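Long-range contacts in aldehyde dehydrogenase (Bartonella henselae, PDB 3I44), which probably oxidises aldehydes to the corresponding carboxylic acids, using a nicotinamide adenine dinucleotide cofactor: residues P174-I183 with S203-L211; G275-D284 with T432-K442. The protein carries 1 engineered substitution. All coordinates share one frame; numbering follows the deposited sequence.

Interaction 1: P174-I183 with S203-L211; sequences PMNQVTLKVI and SAMLFAEIL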
ATOM      1  N   PRO A 174     -16.349  -1.721  18.115  1.00 20.37           N
ATOM      2  CA  PRO A 174     -15.008  -1.622  18.724  1.00 21.14           C
ATOM      3  C   PRO A 174     -14.190  -2.936  18.799  1.00 21.32           C
ATOM      4  O   PRO A 174     -13.030  -2.923  18.441  1.00 21.44           O
ATOM      5  CB  PRO A 174     -15.289  -1.049  20.122  1.00 21.55           C
ATOM      6  CG  PRO A 174     -16.796  -1.116  20.317  1.00 20.49           C
ATOM      7  CD  PRO A 174     -17.404  -1.118  18.946  1.00 20.03           C
ATOM      8  N   MET A 175     -14.767  -4.040  19.264  1.00 22.21           N
ATOM      9  CA  MET A 175     -14.027  -5.287  19.407  1.00 22.38           C
ATOM     10  C   MET A 175     -13.829  -5.961  18.065  1.00 23.09           C
ATOM     11  O   MET A 175     -12.810  -6.624  17.876  1.00 23.29           O
ATOM     12  CB  MET A 175     -14.707  -6.280  20.360  1.00 23.94           C
ATOM     13  CG  MET A 175     -14.278  -6.201  21.794  1.00 24.36           C
ATOM     14  SD  MET A 175     -12.514  -6.092  22.066  1.00 27.56           S
ATOM     15  CE  MET A 175     -12.361  -4.321  22.284  1.00 24.17           C
ATOM     16  N   ASN A 176     -14.777  -5.788  17.141  1.00 23.00           N
ATOM     17  CA  ASN A 176     -14.563  -6.215  15.778  1.00 24.77           C
ATOM     18  C   ASN A 176     -13.229  -5.602  15.263  1.00 24.67           C
ATOM     19  O   ASN A 176     -12.306  -6.318  14.861  1.00 24.31           O
ATOM     20  CB  ASN A 176     -15.747  -5.753  14.907  1.00 25.49           C
ATOM     21  CG  ASN A 176     -15.677  -6.263  13.491  1.00 29.55           C
ATOM     22  OD1 ASN A 176     -15.291  -5.536  12.545  1.00 34.68           O
ATOM     23  ND2 ASN A 176     -16.122  -7.496  13.304  1.00 36.58           N
ATOM     24  N   GLN A 177     -13.127  -4.274  15.377  1.00 23.38           N
ATOM     25  CA  GLN A 177     -12.028  -3.512  14.817  1.00 22.89           C
ATOM     26  C   GLN A 177     -10.711  -3.710  15.585  1.00 21.92           C
ATOM     27  O   GLN A 177      -9.661  -3.814  14.962  1.00 22.48           O
ATOM     28  CB  GLN A 177     -12.473  -2.032  14.672  1.00 23.17           C
ATOM     29  CG  GLN A 177     -13.683  -1.894  13.710  1.00 25.99           C
ATOM     30  CD  GLN A 177     -14.652  -0.729  14.038  1.00 31.20           C
ATOM     31  OE1 GLN A 177     -14.768  -0.287  15.200  1.00 34.86           O
ATOM     32  NE2 GLN A 177     -15.342  -0.215  12.997  1.00 32.76           N
ATOM     33  N   VAL A 178     -10.761  -3.831  16.912  1.00 20.30           N
ATOM     34  CA  VAL A 178      -9.564  -4.088  17.702  1.00 19.77           C
ATOM     35  C   VAL A 178      -8.999  -5.492  17.435  1.00 20.00           C
ATOM     36  O   VAL A 178      -7.797  -5.634  17.209  1.00 20.55           O
ATOM     37  CB  VAL A 178      -9.814  -3.899  19.226  1.00 19.85           C
ATOM     38  CG1 VAL A 178      -8.672  -4.463  20.053  1.00 19.86           C
ATOM     39  CG2 VAL A 178     -10.057  -2.412  19.537  1.00 18.25           C
ATOM     40  N   THR A 179      -9.847  -6.517  17.433  1.00 18.28           N
ATOM     41  CA  THR A 179      -9.370  -7.877  17.187  1.00 18.21           C
ATOM     42  C   THR A 179      -8.792  -8.043  15.790  1.00 17.90           C
ATOM     43  O   THR A 179      -7.784  -8.700  15.634  1.00 18.64           O
ATOM     44  CB  THR A 179     -10.443  -8.966  17.462  1.00 17.91           C
ATOM     45  OG1 THR A 179     -11.595  -8.768  16.633  1.00 17.63           O
ATOM     46  CG2 THR A 179     -10.863  -8.962  18.904  1.00 17.90           C
ATOM     47  N   LEU A 180      -9.410  -7.419  14.796  1.00 18.28           N
ATOM     48  CA  LEU A 180      -8.883  -7.419  13.425  1.00 18.82           C
ATOM     49  C   LEU A 180      -7.471  -6.834  13.309  1.00 19.39           C
ATOM     50  O   LEU A 180      -6.777  -7.159  12.362  1.00 20.91           O
ATOM     51  CB  LEU A 180      -9.816  -6.695  12.464  1.00 18.33           C
ATOM     52  CG  LEU A 180     -11.041  -7.506  12.007  1.00 18.51           C
ATOM     53  CD1 LEU A 180     -11.964  -6.585  11.168  1.00 16.15           C
ATOM     54  CD2 LEU A 180     -10.710  -8.853  11.265  1.00 15.78           C
ATOM     55  N   LYS A 181      -7.044  -5.998  14.253  1.00 18.44           N
ATOM     56  CA  LYS A 181      -5.730  -5.412  14.173  1.00 18.21           C
ATOM     57  C   LYS A 181      -4.733  -6.053  15.119  1.00 18.50           C
ATOM     58  O   LYS A 181      -3.642  -6.345  14.707  1.00 18.78           O
ATOM     59  CB  LYS A 181      -5.804  -3.909  14.437  1.00 18.26           C
ATOM     60  CG  LYS A 181      -6.634  -3.176  13.376  1.00 18.84           C
ATOM     61  CD  LYS A 181      -6.546  -1.661  13.594  1.00 19.55           C
ATOM     62  CE  LYS A 181      -7.596  -0.945  12.786  1.00 18.24           C
ATOM     63  NZ  LYS A 181      -7.345  -1.026  11.292  1.00 18.45           N
ATOM     64  N   VAL A 182      -5.104  -6.267  16.376  1.00 18.25           N
ATOM     65  CA  VAL A 182      -4.124  -6.684  17.379  1.00 18.54           C
ATOM     66  C   VAL A 182      -3.703  -8.151  17.185  1.00 19.00           C
ATOM     67  O   VAL A 182      -2.547  -8.491  17.363  1.00 19.55           O
ATOM     68  CB  VAL A 182      -4.670  -6.511  18.805  1.00 17.33           C
ATOM     69  CG1 VAL A 182      -3.752  -7.175  19.806  1.00 18.16           C
ATOM     70  CG2 VAL A 182      -4.869  -5.010  19.126  1.00 16.81           C
ATOM     71  N   ILE A 183      -4.658  -9.021  16.866  1.00 19.58           N
ATOM     72  CA  ILE A 183      -4.374 -10.447  16.707  1.00 18.92           C
ATOM     73  C   ILE A 183      -3.413 -10.733  15.556  1.00 18.30           C
ATOM     74  O   ILE A 183      -2.463 -11.444  15.764  1.00 17.22           O
ATOM     75  CB  ILE A 183      -5.675 -11.298  16.608  1.00 18.89           C
ATOM     76  CG1 ILE A 183      -6.527 -11.099  17.864  1.00 19.56           C
ATOM     77  CG2 ILE A 183      -5.350 -12.775  16.355  1.00 20.21           C
ATOM     78  CD1 ILE A 183      -5.869 -11.516  19.232  1.00 18.17           C
ATOM     79  N   SER A 203     -14.029  -0.562  26.093  1.00 21.60           N
ATOM     80  CA  SER A 203     -13.975  -1.927  25.601  1.00 20.99           C
ATOM     81  C   SER A 203     -12.531  -2.319  25.328  1.00 20.65           C
ATOM     82  O   SER A 203     -12.121  -3.403  25.704  1.00 20.11           O
ATOM     83  CB  SER A 203     -14.870  -2.118  24.382  1.00 20.06           C
ATOM     84  OG  SER A 203     -14.695  -1.110  23.404  1.00 20.94           O
ATOM     85  N   ALA A 204     -11.774  -1.410  24.705  1.00 20.38           N
ATOM     86  CA  ALA A 204     -10.336  -1.575  24.441  1.00 20.29           C
ATOM     87  C   ALA A 204      -9.525  -1.694  25.713  1.00 20.60           C
ATOM     88  O   ALA A 204      -8.591  -2.484  25.810  1.00 20.28           O
ATOM     89  CB  ALA A 204      -9.806  -0.418  23.566  1.00 19.62           C
ATOM     90  N   MET A 205      -9.894  -0.916  26.715  1.00 21.64           N
ATOM     91  CA  MET A 205      -9.188  -1.003  28.008  1.00 22.22           C
ATOM     92  C   MET A 205      -9.429  -2.363  28.656  1.00 21.80           C
ATOM     93  O   MET A 205      -8.526  -2.946  29.230  1.00 23.19           O
ATOM     94  CB  MET A 205      -9.620   0.152  28.926  1.00 21.98           C
ATOM     95  CG  MET A 205      -9.172   1.473  28.323  1.00 23.06           C
ATOM     96  SD  MET A 205      -9.623   2.913  29.275  1.00 25.10           S
ATOM     97  CE  MET A 205      -8.473   2.785  30.662  1.00 20.80           C
ATOM     98  N   LEU A 206     -10.647  -2.875  28.566  1.00 22.03           N
ATOM     99  CA  LEU A 206     -10.924  -4.252  29.043  1.00 22.37           C
ATOM    100  C   LEU A 206     -10.136  -5.289  28.198  1.00 21.96           C
ATOM    101  O   LEU A 206      -9.598  -6.252  28.736  1.00 23.00           O
ATOM    102  CB  LEU A 206     -12.435  -4.544  29.032  1.00 21.70           C
ATOM    103  CG  LEU A 206     -12.928  -5.965  29.372  1.00 23.55           C
ATOM    104  CD1 LEU A 206     -12.360  -6.473  30.745  1.00 22.06           C
ATOM    105  CD2 LEU A 206     -14.514  -6.017  29.323  1.00 20.69           C
ATOM    106  N   PHE A 207     -10.044  -5.072  26.893  1.00 21.76           N
ATOM    107  CA  PHE A 207      -9.241  -5.938  26.031  1.00 22.46           C
ATOM    108  C   PHE A 207      -7.790  -5.920  26.499  1.00 22.64           C
ATOM    109  O   PHE A 207      -7.129  -6.971  26.558  1.00 22.70           O
ATOM    110  CB  PHE A 207      -9.349  -5.523  24.567  1.00 22.47           C
ATOM    111  CG  PHE A 207      -8.673  -6.461  23.622  1.00 23.40           C
ATOM    112  CD1 PHE A 207      -9.290  -7.646  23.244  1.00 25.60           C
ATOM    113  CD2 PHE A 207      -7.426  -6.176  23.115  1.00 24.94           C
ATOM    114  CE1 PHE A 207      -8.673  -8.539  22.364  1.00 24.00           C
ATOM    115  CE2 PHE A 207      -6.800  -7.052  22.223  1.00 27.17           C
ATOM    116  CZ  PHE A 207      -7.433  -8.228  21.847  1.00 26.75           C
ATOM    117  N   ALA A 208      -7.320  -4.735  26.889  1.00 22.42           N
ATOM    118  CA  ALA A 208      -5.996  -4.605  27.498  1.00 22.23           C
ATOM    119  C   ALA A 208      -5.866  -5.496  28.721  1.00 22.57           C
ATOM    120  O   ALA A 208      -4.856  -6.164  28.873  1.00 22.43           O
ATOM    121  CB  ALA A 208      -5.677  -3.147  27.859  1.00 21.10           C
ATOM    122  N   GLU A 209      -6.862  -5.468  29.605  1.00 22.99           N
ATOM    123  CA  GLU A 209      -6.852  -6.350  30.778  1.00 23.33           C
ATOM    124  C   GLU A 209      -6.852  -7.824  30.399  1.00 23.17           C
ATOM    125  O   GLU A 209      -6.279  -8.637  31.104  1.00 24.12           O
ATOM    126  CB  GLU A 209      -8.062  -6.106  31.676  1.00 22.84           C
ATOM    127  CG  GLU A 209      -8.096  -4.756  32.358  1.00 25.80           C
ATOM    128  CD  GLU A 209      -9.360  -4.599  33.222  1.00 28.81           C
ATOM    129  OE1 GLU A 209      -9.756  -5.551  33.897  1.00 31.87           O
ATOM    130  OE2 GLU A 209      -9.997  -3.554  33.187  1.00 32.53           O
ATOM    131  N   ILE A 210      -7.580  -8.181  29.340  1.00 23.30           N
ATOM    132  CA  ILE A 210      -7.554  -9.554  28.830  1.00 21.93           C
ATOM    133  C   ILE A 210      -6.121  -9.965  28.477  1.00 21.64           C
ATOM    134  O   ILE A 210      -5.660 -11.027  28.916  1.00 19.84           O
ATOM    135  CB  ILE A 210      -8.544  -9.739  27.700  1.00 21.34           C
ATOM    136  CG1 ILE A 210      -9.960  -9.654  28.288  1.00 22.55           C
ATOM    137  CG2 ILE A 210      -8.390 -11.126  26.986  1.00 20.46           C
ATOM    138  CD1 ILE A 210     -11.087  -9.386  27.266  1.00 21.50           C
ATOM    139  N   LEU A 211      -5.397  -9.091  27.768  1.00 21.89           N
ATOM    140  CA  LEU A 211      -4.055  -9.390  27.276  1.00 23.54           C
ATOM    141  C   LEU A 211      -3.068  -9.467  28.445  1.00 24.47           C
ATOM    142  O   LEU A 211      -2.165 -10.283  28.480  1.00 25.30           O
ATOM    143  CB  LEU A 211      -3.575  -8.348  26.244  1.00 23.49           C
ATOM    144  CG  LEU A 211      -3.797  -8.781  24.792  1.00 23.29           C
ATOM    145  CD1 LEU A 211      -5.277  -9.082  24.518  1.00 21.59           C
ATOM    146  CD2 LEU A 211      -3.263  -7.706  23.841  1.00 22.55           C
TER
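Phe207 reaches across from helix 203-211 and fits as a knob into a hole formed by Met175, Val178, Thr179 and Val182 of helix 174-183. Its CG lies opposite the backbone N (chi1 -174°), which carries the ring out towards the other helix. There Val178 CG1 rests over one face in a CH-pi contact, 4.0 Å from the ring centroid, while Leu211 CD1 of the ring's own helix lies over the opposite face. Val182 CG1 meets the rim in plane, 3.9 Å from Phe207 CE2. Met175 bends at chi2 and chi3 to bring SD obliquely to the ring, 3.8 Å from Phe207 CD1, a Met-aromatic contact; its CE runs on to the backbone of Ser203 and Ala204. At the N-terminal end Pro174 CB touches Ser203 OG at 3.3 Å, a hydroxyl that is hydrogen-bonded to Glu112.

Beyond the ring the fit slackens: Ile183 CD1 comes only within 4.5 Å of Phe207 CZ. Asn176 and Glu209, both partly exposed, lie away from the interface, and Glu209 pairs with Arg101. The two helical segments cross at -44°, their axes 10.2 Å apart at closest approach. These helices follow strands 156-168 and 191-195 in successive beta-alpha-beta units of the Rossmann-like domain; Phe221 of strand 221-223 meets Val182 and Leu211, and helices 84-100 and 117-141 supply further packing.

Interaction 2: G275-D284 with T432-K442; sequences GANIIFADAD and TNYIQSQDRSK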
ATOM      1  N   GLY A 275     -22.880   2.028   0.505  1.00 20.39           N
ATOM      2  CA  GLY A 275     -23.277   0.819  -0.171  1.00 20.62           C
ATOM      3  C   GLY A 275     -24.566   0.916  -0.934  1.00 20.54           C
ATOM      4  O   GLY A 275     -25.567   1.425  -0.422  1.00 20.72           O
ATOM      5  N   ALA A 276     -24.529   0.452  -2.175  1.00 21.36           N
ATOM      6  CA  ALA A 276     -25.734   0.243  -2.948  1.00 21.65           C
ATOM      7  C   ALA A 276     -26.255  -1.197  -2.738  1.00 22.32           C
ATOM      8  O   ALA A 276     -25.467  -2.147  -2.646  1.00 22.20           O
ATOM      9  CB  ALA A 276     -25.454   0.487  -4.372  1.00 21.64           C
ATOM     10  N   ASN A 277     -27.583  -1.328  -2.633  1.00 22.25           N
ATOM     11  CA  ASN A 277     -28.310  -2.612  -2.577  1.00 21.27           C
ATOM     12  C   ASN A 277     -29.263  -2.652  -3.766  1.00 22.21           C
ATOM     13  O   ASN A 277     -30.337  -1.998  -3.744  1.00 22.03           O
ATOM     14  CB  ASN A 277     -29.098  -2.737  -1.272  1.00 21.24           C
ATOM     15  CG  ASN A 277     -29.694  -4.142  -1.056  1.00 21.41           C
ATOM     16  OD1 ASN A 277     -29.533  -5.030  -1.891  1.00 20.54           O
ATOM     17  ND2 ASN A 277     -30.369  -4.336   0.087  1.00 18.84           N
ATOM     18  N   ILE A 278     -28.854  -3.393  -4.803  1.00 21.35           N
ATOM     19  CA  ILE A 278     -29.598  -3.513  -6.030  1.00 21.73           C
ATOM     20  C   ILE A 278     -30.580  -4.670  -5.922  1.00 22.35           C
ATOM     21  O   ILE A 278     -30.187  -5.853  -5.853  1.00 21.17           O
ATOM     22  CB  ILE A 278     -28.696  -3.731  -7.241  1.00 21.43           C
ATOM     23  CG1 ILE A 278     -27.724  -2.566  -7.408  1.00 21.58           C
ATOM     24  CG2 ILE A 278     -29.545  -3.937  -8.495  1.00 21.41           C
ATOM     25  CD1 ILE A 278     -26.556  -2.835  -8.445  1.00 19.57           C
ATOM     26  N   ILE A 279     -31.863  -4.318  -5.901  1.00 23.02           N
ATOM     27  CA  ILE A 279     -32.950  -5.306  -5.696  1.00 22.89           C
ATOM     28  C   ILE A 279     -33.803  -5.373  -6.955  1.00 23.14           C
ATOM     29  O   ILE A 279     -34.463  -4.412  -7.345  1.00 23.02           O
ATOM     30  CB  ILE A 279     -33.809  -4.981  -4.484  1.00 22.95           C
ATOM     31  CG1 ILE A 279     -32.898  -4.795  -3.260  1.00 22.33           C
ATOM     32  CG2 ILE A 279     -34.867  -6.084  -4.241  1.00 21.32           C
ATOM     33  CD1 ILE A 279     -33.633  -4.602  -1.945  1.00 22.02           C
ATOM     34  N   PHE A 280     -33.714  -6.511  -7.621  1.00 23.57           N
ATOM     35  CA  PHE A 280     -34.494  -6.775  -8.813  1.00 24.02           C
ATOM     36  C   PHE A 280     -35.871  -7.302  -8.446  1.00 23.92           C
ATOM     37  O   PHE A 280     -36.075  -7.811  -7.346  1.00 22.97           O
ATOM     38  CB  PHE A 280     -33.772  -7.775  -9.717  1.00 24.16           C
ATOM     39  CG  PHE A 280     -32.606  -7.191 -10.442  1.00 24.96           C
ATOM     40  CD1 PHE A 280     -32.788  -6.533 -11.658  1.00 23.83           C
ATOM     41  CD2 PHE A 280     -31.322  -7.263  -9.903  1.00 26.34           C
ATOM     42  CE1 PHE A 280     -31.728  -5.995 -12.329  1.00 25.50           C
ATOM     43  CE2 PHE A 280     -30.246  -6.700 -10.568  1.00 26.14           C
ATOM     44  CZ  PHE A 280     -30.439  -6.081 -11.792  1.00 25.12           C
ATOM     45  N   ALA A 281     -36.812  -7.163  -9.391  1.00 24.43           N
ATOM     46  CA  ALA A 281     -38.190  -7.682  -9.231  1.00 24.29           C
ATOM     47  C   ALA A 281     -38.229  -9.198  -8.926  1.00 24.20           C
ATOM     48  O   ALA A 281     -39.173  -9.706  -8.316  1.00 23.64           O
ATOM     49  CB  ALA A 281     -39.047  -7.346 -10.486  1.00 23.39           C
ATOM     50  N   ASP A 282     -37.208  -9.915  -9.370  1.00 24.39           N
ATOM     51  CA  ASP A 282     -37.163 -11.358  -9.182  1.00 24.61           C
ATOM     52  C   ASP A 282     -36.362 -11.768  -7.955  1.00 24.80           C
ATOM     53  O   ASP A 282     -35.997 -12.939  -7.826  1.00 25.52           O
ATOM     54  CB  ASP A 282     -36.676 -12.071 -10.456  1.00 24.52           C
ATOM     55  CG  ASP A 282     -35.195 -11.735 -10.853  1.00 26.32           C
ATOM     56  OD1 ASP A 282     -34.455 -11.089 -10.076  1.00 25.91           O
ATOM     57  OD2 ASP A 282     -34.786 -12.148 -11.965  1.00 23.91           O
ATOM     58  N   ALA A 283     -36.124 -10.827  -7.029  1.00 24.57           N
ATOM     59  CA  ALA A 283     -35.454 -11.148  -5.768  1.00 23.80           C
ATOM     60  C   ALA A 283     -36.342 -12.074  -4.924  1.00 23.51           C
ATOM     61  O   ALA A 283     -37.552 -12.091  -5.090  1.00 22.88           O
ATOM     62  CB  ALA A 283     -35.071  -9.867  -4.986  1.00 23.49           C
ATOM     63  N   ASP A 284     -35.722 -12.850  -4.037  1.00 23.28           N
ATOM     64  CA  ASP A 284     -36.444 -13.732  -3.144  1.00 23.20           C
ATOM     65  C   ASP A 284     -37.397 -12.925  -2.245  1.00 23.78           C
ATOM     66  O   ASP A 284     -37.217 -11.703  -2.043  1.00 22.55           O
ATOM     67  CB  ASP A 284     -35.474 -14.576  -2.305  1.00 23.32           C
ATOM     68  CG  ASP A 284     -34.635 -13.727  -1.337  1.00 24.90           C
ATOM     69  OD1 ASP A 284     -33.675 -13.091  -1.804  1.00 25.07           O
ATOM     70  OD2 ASP A 284     -34.954 -13.659  -0.128  1.00 26.88           O
ATOM     71  N   THR A 432     -18.800  -2.361   0.534  1.00 18.45           N
ATOM     72  CA  THR A 432     -19.685  -3.494   0.158  1.00 18.66           C
ATOM     73  C   THR A 432     -20.841  -2.991  -0.653  1.00 18.74           C
ATOM     74  O   THR A 432     -21.537  -2.056  -0.233  1.00 19.35           O
ATOM     75  CB  THR A 432     -20.277  -4.210   1.385  1.00 19.04           C
ATOM     76  OG1 THR A 432     -19.227  -4.609   2.273  1.00 19.72           O
ATOM     77  CG2 THR A 432     -21.045  -5.455   0.964  1.00 19.30           C
ATOM     78  N   ASN A 433     -21.072  -3.604  -1.807  1.00 18.81           N
ATOM     79  CA  ASN A 433     -22.309  -3.447  -2.535  1.00 19.59           C
ATOM     80  C   ASN A 433     -23.082  -4.775  -2.437  1.00 20.58           C
ATOM     81  O   ASN A 433     -22.479  -5.833  -2.204  1.00 20.88           O
ATOM     82  CB  ASN A 433     -22.033  -3.113  -3.998  1.00 20.45           C
ATOM     83  CG  ASN A 433     -21.658  -1.639  -4.217  1.00 21.20           C
ATOM     84  OD1 ASN A 433     -22.261  -0.759  -3.625  1.00 21.59           O
ATOM     85  ND2 ASN A 433     -20.682  -1.381  -5.097  1.00 19.24           N
ATOM     86  N   TYR A 434     -24.401  -4.704  -2.651  1.00 20.20           N
ATOM     87  CA  TYR A 434     -25.336  -5.795  -2.407  1.00 20.11           C
ATOM     88  C   TYR A 434     -26.236  -5.966  -3.638  1.00 20.49           C
ATOM     89  O   TYR A 434     -26.641  -4.983  -4.299  1.00 20.10           O
ATOM     90  CB  TYR A 434     -26.188  -5.512  -1.163  1.00 19.34           C
ATOM     91  CG  TYR A 434     -25.394  -5.280   0.110  1.00 19.39           C
ATOM     92  CD1 TYR A 434     -25.304  -6.268   1.077  1.00 16.27           C
ATOM     93  CD2 TYR A 434     -24.728  -4.065   0.350  1.00 16.72           C
ATOM     94  CE1 TYR A 434     -24.560  -6.073   2.262  1.00 17.59           C
ATOM     95  CE2 TYR A 434     -24.004  -3.867   1.514  1.00 17.58           C
ATOM     96  CZ  TYR A 434     -23.915  -4.882   2.471  1.00 18.01           C
ATOM     97  OH  TYR A 434     -23.204  -4.717   3.647  1.00 18.64           O
ATOM     98  N   ILE A 435     -26.555  -7.214  -3.964  1.00 20.71           N
ATOM     99  CA  ILE A 435     -27.393  -7.518  -5.164  1.00 20.34           C
ATOM    100  C   ILE A 435     -28.376  -8.584  -4.772  1.00 20.82           C
ATOM    101  O   ILE A 435     -27.981  -9.608  -4.192  1.00 19.26           O
ATOM    102  CB  ILE A 435     -26.565  -8.057  -6.333  1.00 21.35           C
ATOM    103  CG1 ILE A 435     -25.441  -7.082  -6.724  1.00 21.96           C
ATOM    104  CG2 ILE A 435     -27.450  -8.364  -7.585  1.00 20.79           C
ATOM    105  CD1 ILE A 435     -24.353  -7.719  -7.620  1.00 21.14           C
ATOM    106  N   GLN A 436     -29.665  -8.338  -5.048  1.00 21.07           N
ATOM    107  CA  GLN A 436     -30.710  -9.319  -4.822  1.00 21.18           C
ATOM    108  C   GLN A 436     -31.415  -9.674  -6.117  1.00 21.91           C
ATOM    109  O   GLN A 436     -32.100  -8.828  -6.724  1.00 21.32           O
ATOM    110  CB  GLN A 436     -31.720  -8.817  -3.795  1.00 22.09           C
ATOM    111  CG  GLN A 436     -31.132  -7.954  -2.698  1.00 20.37           C
ATOM    112  CD  GLN A 436     -30.043  -8.624  -1.859  1.00 21.21           C
ATOM    113  OE1 GLN A 436     -30.123  -9.808  -1.489  1.00 22.25           O
ATOM    114  NE2 GLN A 436     -29.041  -7.820  -1.487  1.00 18.85           N
ATOM    115  N   SER A 437     -31.217 -10.919  -6.563  1.00 22.74           N
ATOM    116  CA  SER A 437     -31.957 -11.471  -7.705  1.00 23.24           C
ATOM    117  C   SER A 437     -31.864 -12.993  -7.715  1.00 23.90           C
ATOM    118  O   SER A 437     -30.815 -13.573  -7.397  1.00 22.29           O
ATOM    119  CB  SER A 437     -31.404 -10.940  -9.023  1.00 24.30           C
ATOM    120  OG  SER A 437     -31.902 -11.663 -10.152  1.00 23.48           O
ATOM    121  N   GLN A 438     -32.967 -13.643  -8.079  1.00 24.11           N
ATOM    122  CA  GLN A 438     -32.956 -15.105  -8.188  1.00 24.50           C
ATOM    123  C   GLN A 438     -32.369 -15.581  -9.507  1.00 25.29           C
ATOM    124  O   GLN A 438     -32.191 -16.782  -9.666  1.00 24.66           O
ATOM    125  CB  GLN A 438     -34.351 -15.695  -7.902  1.00 24.60           C
ATOM    126  CG  GLN A 438     -34.628 -15.642  -6.429  1.00 23.83           C
ATOM    127  CD  GLN A 438     -36.008 -16.089  -6.063  1.00 24.94           C
ATOM    128  OE1 GLN A 438     -36.169 -17.148  -5.473  1.00 24.45           O
ATOM    129  NE2 GLN A 438     -37.006 -15.268  -6.362  1.00 21.73           N
ATOM    130  N   ASP A 439     -32.050 -14.635 -10.433  1.00 25.32           N
ATOM    131  CA  ASP A 439     -31.375 -14.947 -11.708  1.00 25.25           C
ATOM    132  C   ASP A 439     -29.835 -14.931 -11.526  1.00 26.47           C
ATOM    133  O   ASP A 439     -29.215 -13.856 -11.498  1.00 24.08           O
ATOM    134  CB  ASP A 439     -31.799 -13.941 -12.753  1.00 25.70           C
ATOM    135  CG  ASP A 439     -31.229 -14.227 -14.123  1.00 25.12           C
ATOM    136  OD1 ASP A 439     -30.309 -15.042 -14.274  1.00 25.71           O
ATOM    137  OD2 ASP A 439     -31.703 -13.570 -15.065  1.00 25.19           O
ATOM    138  N   ARG A 440     -29.237 -16.141 -11.409  1.00 26.25           N
ATOM    139  CA  ARG A 440     -27.812 -16.293 -11.068  1.00 25.74           C
ATOM    140  C   ARG A 440     -26.907 -15.602 -12.091  1.00 26.73           C
ATOM    141  O   ARG A 440     -25.944 -14.889 -11.702  1.00 25.20           O
ATOM    142  CB  ARG A 440     -27.444 -17.753 -11.000  1.00 26.09           C
ATOM    143  CG  ARG A 440     -26.070 -18.011 -10.396  1.00 25.80           C
ATOM    144  CD  ARG A 440     -25.927 -19.482 -10.178  1.00 25.07           C
ATOM    145  NE  ARG A 440     -24.676 -19.799  -9.523  1.00 26.15           N
ATOM    146  CZ  ARG A 440     -24.330 -21.025  -9.129  1.00 25.30           C
ATOM    147  NH1 ARG A 440     -25.141 -22.055  -9.313  1.00 24.63           N
ATOM    148  NH2 ARG A 440     -23.176 -21.215  -8.530  1.00 23.81           N
ATOM    149  N   SER A 441     -27.269 -15.746 -13.383  1.00 24.41           N
ATOM    150  CA  SER A 441     -26.589 -15.039 -14.455  1.00 24.24           C
ATOM    151  C   SER A 441     -26.614 -13.545 -14.287  1.00 24.13           C
ATOM    152  O   SER A 441     -25.608 -12.873 -14.521  1.00 21.87           O
ATOM    153  CB  SER A 441     -27.186 -15.371 -15.821  1.00 24.16           C
ATOM    154  OG  SER A 441     -26.913 -16.726 -16.102  1.00 26.32           O
ATOM    155  N   LYS A 442     -27.780 -13.020 -13.950  1.00 24.16           N
ATOM    156  CA  LYS A 442     -27.908 -11.588 -13.730  1.00 24.76           C
ATOM    157  C   LYS A 442     -27.071 -11.143 -12.487  1.00 24.11           C
ATOM    158  O   LYS A 442     -26.355 -10.142 -12.501  1.00 23.36           O
ATOM    159  CB  LYS A 442     -29.393 -11.226 -13.622  1.00 25.13           C
ATOM    160  CG  LYS A 442     -29.644  -9.731 -13.683  1.00 27.88           C
ATOM    161  CD  LYS A 442     -31.075  -9.398 -14.089  1.00 30.88           C
ATOM    162  CE  LYS A 442     -32.065  -9.841 -13.008  1.00 31.70           C
ATOM    163  NZ  LYS A 442     -33.392  -9.729 -13.606  1.00 31.23           N
TER
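Asn277, Ile278 and Ile279 pair in parallel with Tyr434, Ile435 and Gln436, joining two neighbouring inner strands of the mixed seven-stranded sheet that, as in relatives, probably belongs to the catalytic domain. Backbone hydrogen bonds run from Tyr434 N to Ala276 O, Ile278 N to Tyr434 O, Gln436 N to Ile278 O and Phe280 N to Gln436 O. Asn433 extends the pairing with its side chain: OD1 accepts from Ala276 N at 3.0 Å, in its carbonyl plane.

Another amide contact lies on the face bearing Asn277 and Gln436. Gln436 NE2 donates to Asn277 OD1 at 2.9 Å, with the two amide planes almost perpendicular (83°); Gln436 OE1 turns to Arg290. Alongside, Ile279 CG1 packs on Gln436 CG at 3.7 Å. Ile278 and Ile435 point to the other face, where helix 417-425 lies against Ile278.

Apolar and charged contacts combine past the strand ends. Lys442, bent at chi3, lays CE over one face of the Phe280 ring, 3.8 Å from its centroid, in a CH-pi contact, and sends NZ on to Asp282 OD2 in a 3.2 Å salt bridge from above the carboxylate plane. The other carboxylate oxygen, Asp282 OD1, accepts from Ser437 OG at 2.6 Å on its syn side. Ser437 OG in turn accepts from Asp439 N, closing an ST turn just before helix 440-449. The lysine charge probably eases the repulsion between the nearby carboxylates of Asp282 and Asp439.

Gln438 grips the type I turn Phe280-Ala283 twice: its NE2, 2.9 Å away, and its backbone N, 3.1 Å away, reach Asp282 O from opposite faces of the carbonyl plane.

The two contacts lie on opposite sides of the chain's centre, with their own centres 35 Å apart and their nearest atoms about 11 Å apart, so neither touches the other. Interaction 1 packs helices of the domain that in relatives binds the dinucleotide, whereas interaction 2 pairs strands of what is probably the catalytic domain; in this family the active site lies between these two domains. Interaction 1 is linked to the sodium site at second hand: Ser203, its side chain about 10 Å from the ion, hydrogen-bonds Glu112, one of the site's residues. Segment 432-442 instead reaches the dimer partner, where its Arg440 forms a salt bridge with the C-terminal carboxylate of Trp497 of the second subunit.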